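Local coordinates for multidrug resistance protein (Vibrio cholerae, PDB 1YC9) that forms a trimeric outer membrane channel of the outer membrane factor family and is probably involved in multidrug efflux, at residues Gly67-Phe72 with Ala120-Ala125; Leu106-Asp111 with Val287-Phe292; Tyr158-Thr163 with Asn411-Val416; Ala166-Arg171 with Ser201-Leu206; Ala260-Ala265 with Asn346-Gln351. The protein carries 1 engineered substitution. One frame throughout, in Å; residues are numbered along the deposited sequence.

Interaction 1. Residues Gly67-Phe72 with Ala120-Ala125; sequences GAIRSF and AAVVAA
Val122 meets Gly67, at the end of helix 47-67, and Ile69 and Arg70 of the turn that follows. Its CG2 methyl makes all the close contacts. The nearest is Arg70, whose CD lies 3.5 Å from Val122 CG2. The arginine crosses the valine with its aliphatic part, CG and CD. On another flank, Ile69 CG2 is 3.8 Å from Val122 CG2, and the two side chains run past each other in opposite senses. The third contact is made by backbone: Gly67 CA also stands 3.8 Å from Val122 CG2. At the edge, Ile69 CD1 reaches Ala121 CB at 4.3 Å. The contact is wholly van der Waals in kind.

Val122 has CG1 anti to its backbone N (chi1 177°), which leaves CG2 beside that N. Ile69 is extended through CD1 (chi2 176°), which carries CD1 to Ala121 while the CG2 branch meets Val122.

The second shell is the backbone of the turn. Arg70 N bonds to Gly67 O at 3.1 Å, and Ser71 N bonds to Ala68 O at the same length. These bonds keep the turn helix-like and hold Ile69 and Arg70 toward Val122. None of the touching residues is buried, so this is a surface contact.

On the same helix, Ala125 packs on Phe62 and Ala66 of helix 47-67, while Ala120, at the other end of the segment, packs on Gln274 and Ile278 of helix 260-281. Ala68 touches Thr323 of the second subunit. The contact thus sits where helix 47-67 gives way to strand 73-84, against the start of helix 117-183.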
# COMPACT_ATOMS: atom_id res chain seq x y z
N GLY A 67 -5.76 -27.75 13.86
CA GLY A 67 -6.50 -28.94 14.23
C GLY A 67 -5.76 -29.90 15.15
O GLY A 67 -6.39 -30.60 15.97
N ALA A 68 -4.40 -29.91 15.08
CA ALA A 68 -3.60 -30.68 16.00
C ALA A 68 -3.84 -30.38 17.47
O ALA A 68 -3.61 -31.20 18.35
CB ALA A 68 -2.09 -30.48 15.68
N ILE A 69 -4.32 -29.20 17.79
CA ILE A 69 -4.55 -28.87 19.19
C ILE A 69 -5.62 -29.77 19.84
O ILE A 69 -5.66 -29.92 21.04
CB ILE A 69 -4.97 -27.38 19.29
CG1 ILE A 69 -4.78 -26.84 20.70
CG2 ILE A 69 -6.36 -27.10 18.86
CD1 ILE A 69 -5.11 -25.33 20.76
N ARG A 70 -6.49 -30.35 19.01
CA ARG A 70 -7.53 -31.24 19.54
C ARG A 70 -7.12 -32.73 19.56
O ARG A 70 -7.86 -33.56 20.07
CB ARG A 70 -8.80 -31.05 18.75
CG ARG A 70 -9.35 -29.64 18.73
CD ARG A 70 -10.66 -29.51 18.11
NE ARG A 70 -11.60 -30.18 18.97
CZ ARG A 70 -12.87 -30.36 18.70
NH1 ARG A 70 -13.37 -29.91 17.54
NH2 ARG A 70 -13.59 -31.04 19.61
N SER A 71 -5.96 -33.07 19.02
CA SER A 71 -5.48 -34.41 19.12
C SER A 71 -4.67 -34.62 20.38
O SER A 71 -4.22 -33.64 21.00
CB SER A 71 -4.62 -34.79 17.88
OG SER A 71 -3.30 -34.50 18.08
N PHE A 72 -4.40 -35.87 20.71
CA PHE A 72 -3.30 -36.18 21.62
C PHE A 72 -1.93 -36.20 20.85
O PHE A 72 -1.90 -36.20 19.62
CB PHE A 72 -3.54 -37.43 22.42
CG PHE A 72 -3.89 -38.65 21.63
CD1 PHE A 72 -2.99 -39.24 20.80
CD2 PHE A 72 -5.11 -39.23 21.81
CE1 PHE A 72 -3.30 -40.40 20.12
CE2 PHE A 72 -5.41 -40.37 21.15
CZ PHE A 72 -4.54 -40.97 20.30
N ALA A 120 -12.69 -23.87 19.75
CA ALA A 120 -12.85 -22.56 19.18
C ALA A 120 -11.65 -22.18 18.34
O ALA A 120 -11.76 -21.50 17.32
CB ALA A 120 -13.06 -21.48 20.33
N ALA A 121 -10.49 -22.65 18.74
CA ALA A 121 -9.25 -22.41 18.01
C ALA A 121 -9.33 -23.05 16.65
O ALA A 121 -8.98 -22.44 15.64
CB ALA A 121 -8.09 -22.93 18.76
N VAL A 122 -9.87 -24.27 16.61
CA VAL A 122 -9.99 -24.92 15.31
C VAL A 122 -11.06 -24.28 14.46
O VAL A 122 -10.82 -24.08 13.29
CB VAL A 122 -10.20 -26.43 15.46
CG1 VAL A 122 -10.39 -27.09 14.11
CG2 VAL A 122 -9.06 -26.98 16.21
N VAL A 123 -12.18 -23.87 15.04
CA VAL A 123 -13.18 -23.13 14.28
C VAL A 123 -12.66 -21.81 13.69
O VAL A 123 -12.95 -21.47 12.55
CB VAL A 123 -14.43 -22.85 15.11
CG1 VAL A 123 -15.39 -22.00 14.31
CG2 VAL A 123 -15.10 -24.19 15.47
N ALA A 124 -11.83 -21.13 14.46
CA ALA A 124 -11.19 -19.92 14.00
C ALA A 124 -10.27 -20.22 12.83
O ALA A 124 -10.33 -19.55 11.83
CB ALA A 124 -10.41 -19.27 15.15
N ALA A 125 -9.50 -21.30 12.94
CA ALA A 125 -8.56 -21.64 11.88
C ALA A 125 -9.28 -22.11 10.57
O ALA A 125 -8.83 -21.81 9.46
CB ALA A 125 -7.63 -22.73 12.36

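Interaction 2. Residues Leu106-Asp111 with Val287-Phe292; sequences LNFQYD and VTLSAF
Phe108 and Tyr110 pair with Ala291 and Leu289 through four backbone hydrogen bonds. Phe108 N to Ala291 O is 2.9 Å and Ala291 N to Phe108 O is 3.0 Å. Tyr110 N to Leu289 O is 2.8 Å. Leu289 N to Tyr110 O is the shortest at 2.6 Å. The strands run antiparallel, 167° between their directions. Asn107-Phe292, Gln109-Ser290 and Asp111-Thr288 are the non-hydrogen-bonded pairs. CA-H...O contacts fill in between, such as Ser290 CA to Phe108 O.

Apolar contacts lie on the face of Phe108, Tyr110, Leu289 and Ala291. The Phe108 ring turns an edge to the neighbouring strand, with CG anti to its backbone N (chi1 167°). This edge meets Leu289: Phe108 CE2 is 4.0 Å from Leu289 CD2. Phe108 CD2 is 4.2 Å from Ala291 CB. Tyr110 adds only its CB, which meets Leu289 CB, while its ring is directed off the pair.

The other face carries Asn107, Gln109, Asp111, Thr288 and Ser290, with Phe292 at one end. Ser290 OG gives a weak hydrogen bond to Gln109 OE1 at 3.3 Å. Asp111 lies across Thr288, its OD1 3.7 Å from Thr288 CG2. The other carboxylate oxygen, OD2, accepts a hydrogen bond from Asn118 ND2, outside the pair. Asp286 OD2 lies close to Asp111 OD1, and two such like charges would probably raise the pKa of one of the acids.

Strands 73-84 and 309-322 flank this pair in a four-stranded antiparallel sheet. A detergent molecule, octyl glucoside, touches Leu106. Each subunit of an outer membrane factor gives four such strands to a shared twelve-stranded barrel.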
# COMPACT_ATOMS: atom_id res chain seq x y z
N LEU A 106 8.02 -43.71 26.26
CA LEU A 106 7.00 -43.24 25.36
C LEU A 106 6.17 -42.25 26.19
O LEU A 106 5.79 -42.59 27.28
CB LEU A 106 6.15 -44.46 24.94
CG LEU A 106 5.02 -44.20 23.96
CD1 LEU A 106 5.50 -43.61 22.69
CD2 LEU A 106 4.32 -45.55 23.70
N ASN A 107 5.92 -41.07 25.65
CA ASN A 107 5.31 -39.99 26.38
C ASN A 107 4.04 -39.60 25.60
O ASN A 107 4.01 -39.60 24.36
CB ASN A 107 6.23 -38.76 26.38
CG ASN A 107 7.51 -38.95 27.18
OD1 ASN A 107 7.80 -40.02 27.71
ND2 ASN A 107 8.32 -37.88 27.26
N PHE A 108 3.03 -39.17 26.35
CA PHE A 108 1.72 -38.90 25.83
C PHE A 108 1.18 -37.66 26.53
O PHE A 108 1.33 -37.52 27.74
CB PHE A 108 0.84 -40.06 26.15
CG PHE A 108 -0.61 -39.79 25.94
CD1 PHE A 108 -1.21 -40.12 24.74
CD2 PHE A 108 -1.39 -39.24 26.95
CE1 PHE A 108 -2.57 -39.92 24.56
CE2 PHE A 108 -2.74 -39.01 26.75
CZ PHE A 108 -3.32 -39.36 25.56
N GLN A 109 0.57 -36.78 25.77
CA GLN A 109 -0.13 -35.63 26.34
C GLN A 109 -1.43 -35.37 25.59
O GLN A 109 -1.49 -35.50 24.37
CB GLN A 109 0.76 -34.41 26.31
CG GLN A 109 0.21 -33.20 27.00
CD GLN A 109 1.37 -32.38 27.55
OE1 GLN A 109 1.67 -32.44 28.75
NE2 GLN A 109 2.10 -31.73 26.66
N TYR A 110 -2.49 -35.00 26.33
CA TYR A 110 -3.82 -34.71 25.77
C TYR A 110 -4.44 -33.57 26.65
O TYR A 110 -4.40 -33.61 27.89
CB TYR A 110 -4.76 -35.96 25.75
CG TYR A 110 -6.12 -35.60 25.26
CD1 TYR A 110 -6.29 -35.10 23.98
CD2 TYR A 110 -7.25 -35.62 26.11
CE1 TYR A 110 -7.50 -34.77 23.50
CE2 TYR A 110 -8.48 -35.26 25.66
CZ TYR A 110 -8.63 -34.83 24.42
OH TYR A 110 -9.82 -34.38 23.97
N ASP A 111 -4.91 -32.56 25.99
CA ASP A 111 -5.64 -31.46 26.59
C ASP A 111 -7.13 -31.77 26.55
O ASP A 111 -7.72 -31.85 25.46
CB ASP A 111 -5.30 -30.23 25.75
CG ASP A 111 -5.55 -28.92 26.44
OD1 ASP A 111 -6.10 -28.94 27.54
OD2 ASP A 111 -5.28 -27.81 25.89
N VAL A 287 -7.58 -28.51 31.97
CA VAL A 287 -7.42 -29.86 32.46
C VAL A 287 -6.70 -30.67 31.36
O VAL A 287 -7.10 -30.60 30.19
CB VAL A 287 -8.74 -30.55 32.81
CG1 VAL A 287 -8.46 -31.96 33.38
CG2 VAL A 287 -9.53 -29.73 33.81
N THR A 288 -5.60 -31.31 31.74
CA THR A 288 -4.74 -32.00 30.78
C THR A 288 -4.59 -33.42 31.29
O THR A 288 -5.03 -33.77 32.42
CB THR A 288 -3.40 -31.29 30.62
OG1 THR A 288 -2.89 -31.06 31.93
CG2 THR A 288 -3.56 -29.90 30.01
N LEU A 289 -4.12 -34.31 30.42
CA LEU A 289 -3.83 -35.65 30.79
C LEU A 289 -2.43 -35.94 30.22
O LEU A 289 -2.11 -35.55 29.07
CB LEU A 289 -4.83 -36.59 30.15
CG LEU A 289 -4.71 -38.07 30.45
CD1 LEU A 289 -5.10 -38.48 31.83
CD2 LEU A 289 -5.71 -38.76 29.46
N SER A 290 -1.59 -36.55 31.05
CA SER A 290 -0.23 -36.93 30.66
C SER A 290 -0.00 -38.36 31.06
O SER A 290 -0.57 -38.87 32.02
CB SER A 290 0.85 -36.06 31.41
OG SER A 290 0.72 -34.76 30.89
N ALA A 291 0.90 -39.01 30.34
CA ALA A 291 1.25 -40.33 30.67
C ALA A 291 2.61 -40.66 30.05
O ALA A 291 3.03 -40.04 29.07
CB ALA A 291 0.17 -41.36 30.18
N PHE A 292 3.26 -41.64 30.64
CA PHE A 292 4.45 -42.24 30.04
C PHE A 292 4.61 -43.64 30.44
O PHE A 292 4.05 -44.10 31.44
CB PHE A 292 5.72 -41.39 30.42
CG PHE A 292 6.32 -41.72 31.71
CD1 PHE A 292 7.38 -42.65 31.81
CD2 PHE A 292 5.89 -41.10 32.87
CE1 PHE A 292 7.95 -42.96 33.02
CE2 PHE A 292 6.51 -41.37 34.06
CZ PHE A 292 7.48 -42.29 34.16

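Interaction 3. Residues Tyr158-Thr163 with Asn411-Val416; sequences YANQET and NQRALV
Helices 158-163 and 411-416 run antiparallel, with their axes 9.7 Å apart at closest approach and a crossing angle of 158°. Asn160 and Arg413 make the polar grip. Arg413 NE donates to Asn160 OD1 at 2.9 Å, with an N-H...O angle of 167°. The oxygen lies at the edge of the guanidinium and in its plane, and the NE lies in the carbonyl plane of the amide. The two flat groups are nonetheless turned 71° apart, so they meet edge on without stacking. A bend at chi3 of Arg413 turns NE to the amide. Arg413 NH1 forms a salt bridge with Glu205. On the amide of Asn160, ND2 bonds to Arg156 O, which holds it in one rotation.

Both helices belong to the long antiparallel bundle of the outer membrane factor fold, which forms the periplasmic tunnel. Here helix 117-183 meets helix 398-433, and Ile209 of helix 189-223 packs on Arg413.

Val416 fills the space between Ala159, Asn160 and Thr163. Its CG1 is modelled 3.3 Å from Ala159 CB, closer than usual, so the exact placing of this methyl is doubtful. CG1 also approaches Asn160 ND2 at 3.3 Å. The other methyl, CG2, slides past Thr163 and lies 3.6 Å from its OG1. Thr163 turns its own methyl the other way, CG2 anti to the backbone N, and so reaches Gln412 CB at 3.7 Å. At this end a water donates to Thr163 O and to Gln412 OE1, at 2.8 Å and 2.7 Å, and joins the two helices through a backbone carbonyl and a side-chain amide.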
# COMPACT_ATOMS: atom_id res chain seq x y z
N TYR A 158 -6.37 1.15 -30.25
CA TYR A 158 -6.46 0.78 -31.67
C TYR A 158 -7.56 1.58 -32.35
O TYR A 158 -7.37 2.03 -33.48
CB TYR A 158 -6.71 -0.72 -31.88
CG TYR A 158 -5.49 -1.55 -32.09
CD1 TYR A 158 -4.92 -2.25 -31.02
CD2 TYR A 158 -4.91 -1.66 -33.33
CE1 TYR A 158 -3.81 -3.04 -31.20
CE2 TYR A 158 -3.75 -2.47 -33.52
CZ TYR A 158 -3.22 -3.16 -32.44
OH TYR A 158 -2.13 -3.96 -32.54
N ALA A 159 -8.68 1.83 -31.67
CA ALA A 159 -9.73 2.68 -32.22
C ALA A 159 -9.26 4.12 -32.45
O ALA A 159 -9.56 4.71 -33.49
CB ALA A 159 -11.01 2.67 -31.31
N ASN A 160 -8.55 4.68 -31.46
CA ASN A 160 -7.98 6.00 -31.61
C ASN A 160 -6.93 6.02 -32.74
O ASN A 160 -6.88 6.97 -33.49
CB ASN A 160 -7.41 6.50 -30.29
CG ASN A 160 -8.46 7.12 -29.41
OD1 ASN A 160 -8.65 8.30 -29.42
ND2 ASN A 160 -9.17 6.30 -28.64
N GLN A 161 -6.17 4.93 -32.89
CA GLN A 161 -5.25 4.82 -33.99
C GLN A 161 -6.00 4.90 -35.34
O GLN A 161 -5.60 5.66 -36.21
CB GLN A 161 -4.44 3.56 -33.91
CG GLN A 161 -3.51 3.35 -35.14
CD GLN A 161 -2.77 2.04 -35.11
OE1 GLN A 161 -3.38 0.98 -35.23
NE2 GLN A 161 -1.48 2.11 -34.99
N GLU A 162 -7.10 4.16 -35.49
CA GLU A 162 -7.81 4.17 -36.77
C GLU A 162 -8.33 5.58 -37.07
O GLU A 162 -8.17 6.12 -38.20
CB GLU A 162 -8.95 3.18 -36.73
CG GLU A 162 -9.46 2.80 -38.10
CD GLU A 162 -10.38 1.60 -38.03
OE1 GLU A 162 -11.55 1.84 -37.69
OE2 GLU A 162 -9.94 0.45 -38.30
N THR A 163 -8.93 6.19 -36.07
CA THR A 163 -9.50 7.53 -36.18
C THR A 163 -8.47 8.62 -36.53
O THR A 163 -8.69 9.48 -37.44
CB THR A 163 -10.15 7.87 -34.85
OG1 THR A 163 -11.22 6.95 -34.62
CG2 THR A 163 -10.81 9.25 -34.86
N ASN A 411 -14.44 15.27 -31.68
CA ASN A 411 -15.68 14.55 -31.41
C ASN A 411 -15.61 13.07 -31.76
O ASN A 411 -16.13 12.26 -31.04
CB ASN A 411 -16.87 15.22 -32.12
CG ASN A 411 -17.11 16.64 -31.65
OD1 ASN A 411 -16.96 16.92 -30.50
ND2 ASN A 411 -17.59 17.50 -32.52
N GLN A 412 -14.88 12.71 -32.81
CA GLN A 412 -14.68 11.34 -33.18
C GLN A 412 -13.90 10.60 -32.11
O GLN A 412 -14.20 9.48 -31.79
CB GLN A 412 -13.93 11.22 -34.51
CG GLN A 412 -14.76 11.54 -35.72
CD GLN A 412 -13.92 11.54 -37.00
OE1 GLN A 412 -12.72 11.95 -37.01
NE2 GLN A 412 -14.53 11.07 -38.08
N ARG A 413 -12.88 11.25 -31.55
CA ARG A 413 -12.12 10.61 -30.49
C ARG A 413 -12.96 10.44 -29.24
O ARG A 413 -12.90 9.39 -28.60
CB ARG A 413 -10.86 11.41 -30.23
CG ARG A 413 -9.94 11.15 -31.39
CD ARG A 413 -8.59 11.73 -31.21
NE ARG A 413 -7.75 10.85 -30.39
CZ ARG A 413 -6.58 11.25 -29.90
NH1 ARG A 413 -6.16 12.47 -30.19
NH2 ARG A 413 -5.83 10.45 -29.14
N ALA A 414 -13.75 11.47 -28.91
CA ALA A 414 -14.66 11.40 -27.76
C ALA A 414 -15.61 10.26 -27.94
O ALA A 414 -15.86 9.49 -27.02
CB ALA A 414 -15.39 12.73 -27.56
N LEU A 415 -16.15 10.11 -29.14
CA LEU A 415 -17.05 8.99 -29.41
C LEU A 415 -16.42 7.64 -29.25
O LEU A 415 -17.00 6.77 -28.61
CB LEU A 415 -17.67 9.15 -30.80
CG LEU A 415 -18.68 8.06 -31.16
CD1 LEU A 415 -19.78 7.94 -30.12
CD2 LEU A 415 -19.26 8.40 -32.54
N VAL A 416 -15.24 7.44 -29.82
CA VAL A 416 -14.53 6.16 -29.73
C VAL A 416 -14.26 5.88 -28.25
O VAL A 416 -14.35 4.76 -27.80
CB VAL A 416 -13.19 6.26 -30.53
CG1 VAL A 416 -12.08 5.47 -29.90
CG2 VAL A 416 -13.40 5.88 -32.00
O HOH W 1 -11.11 10.30 -38.49

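Interaction 4. Residues Ala166-Arg171 with Ser201-Leu206; sequences AALQVR and SVEAEL
Leu168 carries the tight part of this contact, packed against Val202, Glu203 and Leu206. The CA atoms of Leu168 and Val202 are 6.0 Å apart, the closest pair across the two helices. Val202 CG1 lies over the backbone of the other helix and is 4.0 Å from Leu168 N. It also meets the start of the leucine side chain, at CB. Beyond that, both methyls of Leu168 meet Glu203 and CD2 also reaches Leu206. Leu168 CD2 is 3.8 Å from Leu206 CD2, the two side chains crossing at about a right angle. The same CD2 is 3.8 Å from Glu203 CG, while CD1 rests near Glu203 CB. Leu168 CG is anti to the backbone N (chi1 -179°), which sends both methyls across to the helix opposite.

Arg171 adds its aliphatic part beside Val202. Its CG is 4.0 Å from Val202 CG2, and the chain then bends at chi2 (-52°). The guanidinium therefore folds back along its own helix. Arg171 NE has a weak, long ion pair with Glu405 of helix 398-433, where Leu409 also packs on Arg171.

Glu203 marks the loose side. It is partly exposed. Its chain, mainly CB and CG, lies alongside the leucine. Glu203 OE1 has a weak, long ion pair with Lys372 of the second subunit. Leu168, Val202, Leu206 and Arg171 are all buried by contrast.

The helix segments are antiparallel, their axes 9.4 Å apart and crossing at -158°. Leu206 also packs on Gln161 and Val164 of helix 117-183. Antiparallel helix pairing of this kind is consistent with the coiled-coil-like helical tunnel of outer membrane factors.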
# COMPACT_ATOMS: atom_id res chain seq x y z
N ALA A 166 -6.88 7.97 -40.10
CA ALA A 166 -7.83 8.41 -41.13
C ALA A 166 -7.85 9.93 -41.22
O ALA A 166 -7.84 10.48 -42.35
CB ALA A 166 -9.22 7.90 -40.89
N ALA A 167 -7.86 10.61 -40.08
CA ALA A 167 -7.76 12.04 -40.09
C ALA A 167 -6.44 12.50 -40.73
O ALA A 167 -6.45 13.48 -41.50
CB ALA A 167 -7.91 12.66 -38.70
N LEU A 168 -5.33 11.81 -40.44
CA LEU A 168 -4.03 12.16 -41.02
C LEU A 168 -4.09 12.12 -42.54
O LEU A 168 -3.47 12.97 -43.19
CB LEU A 168 -2.90 11.26 -40.52
CG LEU A 168 -1.49 11.53 -41.02
CD1 LEU A 168 -1.07 12.95 -40.77
CD2 LEU A 168 -0.53 10.49 -40.45
N GLN A 169 -4.78 11.12 -43.10
CA GLN A 169 -4.84 10.98 -44.56
C GLN A 169 -5.52 12.19 -45.16
O GLN A 169 -5.06 12.73 -46.20
CB GLN A 169 -5.53 9.71 -45.00
CG GLN A 169 -4.89 8.41 -44.55
CD GLN A 169 -3.38 8.44 -44.49
OE1 GLN A 169 -2.70 8.41 -45.53
NE2 GLN A 169 -2.83 8.47 -43.26
N VAL A 170 -6.55 12.66 -44.47
CA VAL A 170 -7.27 13.84 -44.84
C VAL A 170 -6.41 15.12 -44.72
O VAL A 170 -6.39 15.95 -45.65
CB VAL A 170 -8.57 13.95 -44.04
CG1 VAL A 170 -9.25 15.31 -44.25
CG2 VAL A 170 -9.52 12.80 -44.45
N ARG A 171 -5.72 15.28 -43.59
CA ARG A 171 -4.83 16.41 -43.37
C ARG A 171 -3.77 16.54 -44.46
O ARG A 171 -3.46 17.66 -44.86
CB ARG A 171 -4.13 16.37 -41.99
CG ARG A 171 -5.06 16.31 -40.79
CD ARG A 171 -6.11 17.35 -40.75
NE ARG A 171 -7.13 17.20 -39.71
CZ ARG A 171 -8.19 16.38 -39.77
NH1 ARG A 171 -8.39 15.55 -40.80
NH2 ARG A 171 -9.08 16.40 -38.78
N SER A 201 1.26 17.78 -36.51
CA SER A 201 0.66 17.57 -35.20
C SER A 201 -0.21 16.32 -35.10
O SER A 201 -0.12 15.59 -34.11
CB SER A 201 -0.19 18.77 -34.82
OG SER A 201 -0.56 18.63 -33.48
N VAL A 202 -1.03 16.07 -36.12
CA VAL A 202 -1.87 14.87 -36.16
C VAL A 202 -1.01 13.64 -36.28
O VAL A 202 -1.24 12.67 -35.59
CB VAL A 202 -2.94 14.95 -37.27
CG1 VAL A 202 -3.74 13.66 -37.33
CG2 VAL A 202 -3.90 16.07 -36.96
N GLU A 203 0.05 13.70 -37.10
CA GLU A 203 0.97 12.59 -37.17
C GLU A 203 1.72 12.35 -35.85
O GLU A 203 1.94 11.21 -35.47
CB GLU A 203 1.99 12.75 -38.29
CG GLU A 203 2.63 11.40 -38.58
CD GLU A 203 3.36 11.34 -39.90
OE1 GLU A 203 3.14 12.21 -40.76
OE2 GLU A 203 4.16 10.42 -40.05
N ALA A 204 2.11 13.42 -35.18
CA ALA A 204 2.74 13.30 -33.87
C ALA A 204 1.81 12.61 -32.87
O ALA A 204 2.25 11.73 -32.13
CB ALA A 204 3.14 14.63 -33.35
N GLU A 205 0.54 12.97 -32.90
CA GLU A 205 -0.49 12.28 -32.09
C GLU A 205 -0.59 10.80 -32.42
O GLU A 205 -0.61 9.96 -31.51
CB GLU A 205 -1.82 13.00 -32.25
CG GLU A 205 -2.90 12.54 -31.26
CD GLU A 205 -2.99 13.38 -29.99
OE1 GLU A 205 -2.22 14.36 -29.83
OE2 GLU A 205 -3.82 13.04 -29.13
N LEU A 206 -0.61 10.45 -33.69
CA LEU A 206 -0.59 9.08 -34.13
C LEU A 206 0.62 8.28 -33.63
O LEU A 206 0.47 7.09 -33.21
CB LEU A 206 -0.67 9.01 -35.65
CG LEU A 206 -0.72 7.63 -36.28
CD1 LEU A 206 -1.91 6.84 -35.81
CD2 LEU A 206 -0.69 7.70 -37.84

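Interaction 5. Residues Ala260-Ala265 with Asn346-Gln351; sequences ADITAA and NGTLVQ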
# COMPACT_ATOMS: atom_id res chain seq x y z
N ALA A 260 -16.58 -12.52 -3.27
CA ALA A 260 -15.65 -13.28 -2.44
C ALA A 260 -15.04 -12.41 -1.33
O ALA A 260 -14.76 -12.91 -0.26
CB ALA A 260 -14.55 -13.91 -3.31
N ASP A 261 -14.85 -11.12 -1.56
CA ASP A 261 -14.33 -10.21 -0.50
C ASP A 261 -15.27 -10.09 0.70
O ASP A 261 -14.84 -10.09 1.86
CB ASP A 261 -13.94 -8.83 -1.04
CG ASP A 261 -15.11 -8.05 -1.70
OD1 ASP A 261 -15.03 -6.80 -1.83
OD2 ASP A 261 -16.17 -8.58 -2.13
N ILE A 262 -16.58 -10.02 0.43
CA ILE A 262 -17.57 -10.01 1.50
C ILE A 262 -17.56 -11.36 2.21
O ILE A 262 -17.60 -11.41 3.44
CB ILE A 262 -18.99 -9.70 0.96
CG1 ILE A 262 -19.04 -8.28 0.43
CG2 ILE A 262 -20.04 -9.93 2.02
CD1 ILE A 262 -20.32 -7.91 -0.31
N THR A 263 -17.52 -12.46 1.47
CA THR A 263 -17.48 -13.77 2.09
C THR A 263 -16.25 -13.89 3.00
O THR A 263 -16.35 -14.37 4.11
CB THR A 263 -17.44 -14.80 1.01
OG1 THR A 263 -18.67 -14.69 0.28
CG2 THR A 263 -17.39 -16.19 1.60
N ALA A 264 -15.10 -13.49 2.49
CA ALA A 264 -13.86 -13.61 3.26
C ALA A 264 -13.95 -12.80 4.53
O ALA A 264 -13.61 -13.30 5.59
CB ALA A 264 -12.70 -13.19 2.43
N ALA A 265 -14.46 -11.58 4.43
CA ALA A 265 -14.58 -10.74 5.62
C ALA A 265 -15.59 -11.29 6.60
O ALA A 265 -15.38 -11.19 7.81
CB ALA A 265 -14.93 -9.29 5.24
N ASN A 346 -18.38 -4.64 7.46
CA ASN A 346 -19.31 -3.58 7.17
C ASN A 346 -18.76 -2.69 6.09
O ASN A 346 -19.48 -2.35 5.15
CB ASN A 346 -19.72 -2.82 8.44
CG ASN A 346 -20.70 -3.66 9.35
OD1 ASN A 346 -21.39 -4.55 8.88
ND2 ASN A 346 -20.77 -3.34 10.64
N GLY A 347 -17.47 -2.34 6.17
CA GLY A 347 -16.82 -1.52 5.21
C GLY A 347 -16.85 -2.17 3.84
O GLY A 347 -16.94 -1.48 2.81
N THR A 348 -16.67 -3.49 3.83
CA THR A 348 -16.62 -4.24 2.58
C THR A 348 -17.98 -4.22 1.93
O THR A 348 -18.04 -4.02 0.73
CB THR A 348 -16.15 -5.67 2.84
OG1 THR A 348 -14.80 -5.64 3.35
CG2 THR A 348 -16.00 -6.44 1.55
N LEU A 349 -19.05 -4.37 2.73
CA LEU A 349 -20.41 -4.26 2.24
C LEU A 349 -20.65 -2.87 1.64
O LEU A 349 -21.19 -2.72 0.55
CB LEU A 349 -21.36 -4.47 3.40
CG LEU A 349 -22.82 -4.57 3.07
CD1 LEU A 349 -23.01 -5.43 1.82
CD2 LEU A 349 -23.53 -5.20 4.25
N VAL A 350 -20.23 -1.84 2.36
CA VAL A 350 -20.43 -0.47 1.90
C VAL A 350 -19.70 -0.24 0.59
O VAL A 350 -20.27 0.30 -0.37
CB VAL A 350 -19.99 0.56 3.01
CG1 VAL A 350 -19.89 1.95 2.39
CG2 VAL A 350 -20.95 0.51 4.21
N GLN A 351 -18.45 -0.65 0.52
CA GLN A 351 -17.66 -0.49 -0.66
C GLN A 351 -18.23 -1.28 -1.85
O GLN A 351 -18.16 -0.79 -2.98
CB GLN A 351 -16.23 -0.92 -0.44
CG GLN A 351 -15.27 -0.51 -1.59
CD GLN A 351 -15.47 0.92 -2.25
OE1 GLN A 351 -15.95 1.98 -1.61
NE2 GLN A 351 -15.06 0.98 -3.54
O HOH W 2 -15.45 -4.16 -1.15
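Helix segments 260-265 and 346-351 run antiparallel, 167° between their directions, with axes 9.2 Å apart at closest approach. The backbones come nearest at Ile262 and Thr348, whose CA atoms are 5.9 Å apart.

Thr348 carries the contact. Its CG2 methyl is anti to the backbone N, and this points it between Asp261 and Ile262. Thr348 CG2 is 3.5 Å from Asp261 OD1 and 3.7 Å from Ile262 CG1. Asp261 and Ile262 each run past Thr348 in the direction opposite to its own. The hydroxyl of Thr348 bonds to Gln344 O in its own helix, and its OG1 lies 4.1 Å from Ala265 CB. An apolar touch of Leu349 on Ile262 is doubtful, since it depends on one of two conformers.

A water links the segments. It donates to Asp261 OD1 at 2.8 Å and to Thr348 O at 3.2 Å. Asp261 OD1 also forms a salt bridge with Arg259, so this oxygen has two polar partners. Its other oxygen, OD2, takes a weak hydrogen bond from Ile262 N at 3.0 Å. Together these hold the carboxylate beside the first turn of the helix.

Leu256, in the loop before helix 260-281, packs on both Ile262 and Leu349. Ala260 and Ala264 pack against Ala138 and Ala134 of helix 117-183. Asn346 and Val350 touch Pro47 and Gly225 of the third subunit. Helix 260-281 is thus packed between helix 117-183 and helix 326-391.

In the fold
Interaction 4 is the buried contact of the five; the others lie at the surface. Interactions 1, 3 and 4 all use helix 117-183, yet the centres of 1 and 4 are about 69 Å apart, which shows how long that helix is. Interactions 3 and 4 adjoin, with an arginine of one bridging to a glutamate of the other. Interactions 1 and 2 also touch, through Phe72 against Phe108 and Tyr110. Chemistry follows place. Backbone bonds hold the barrel strands of interaction 2. Methyl packing rules interactions 1 and 4, while interactions 3 and 5 add bridging waters.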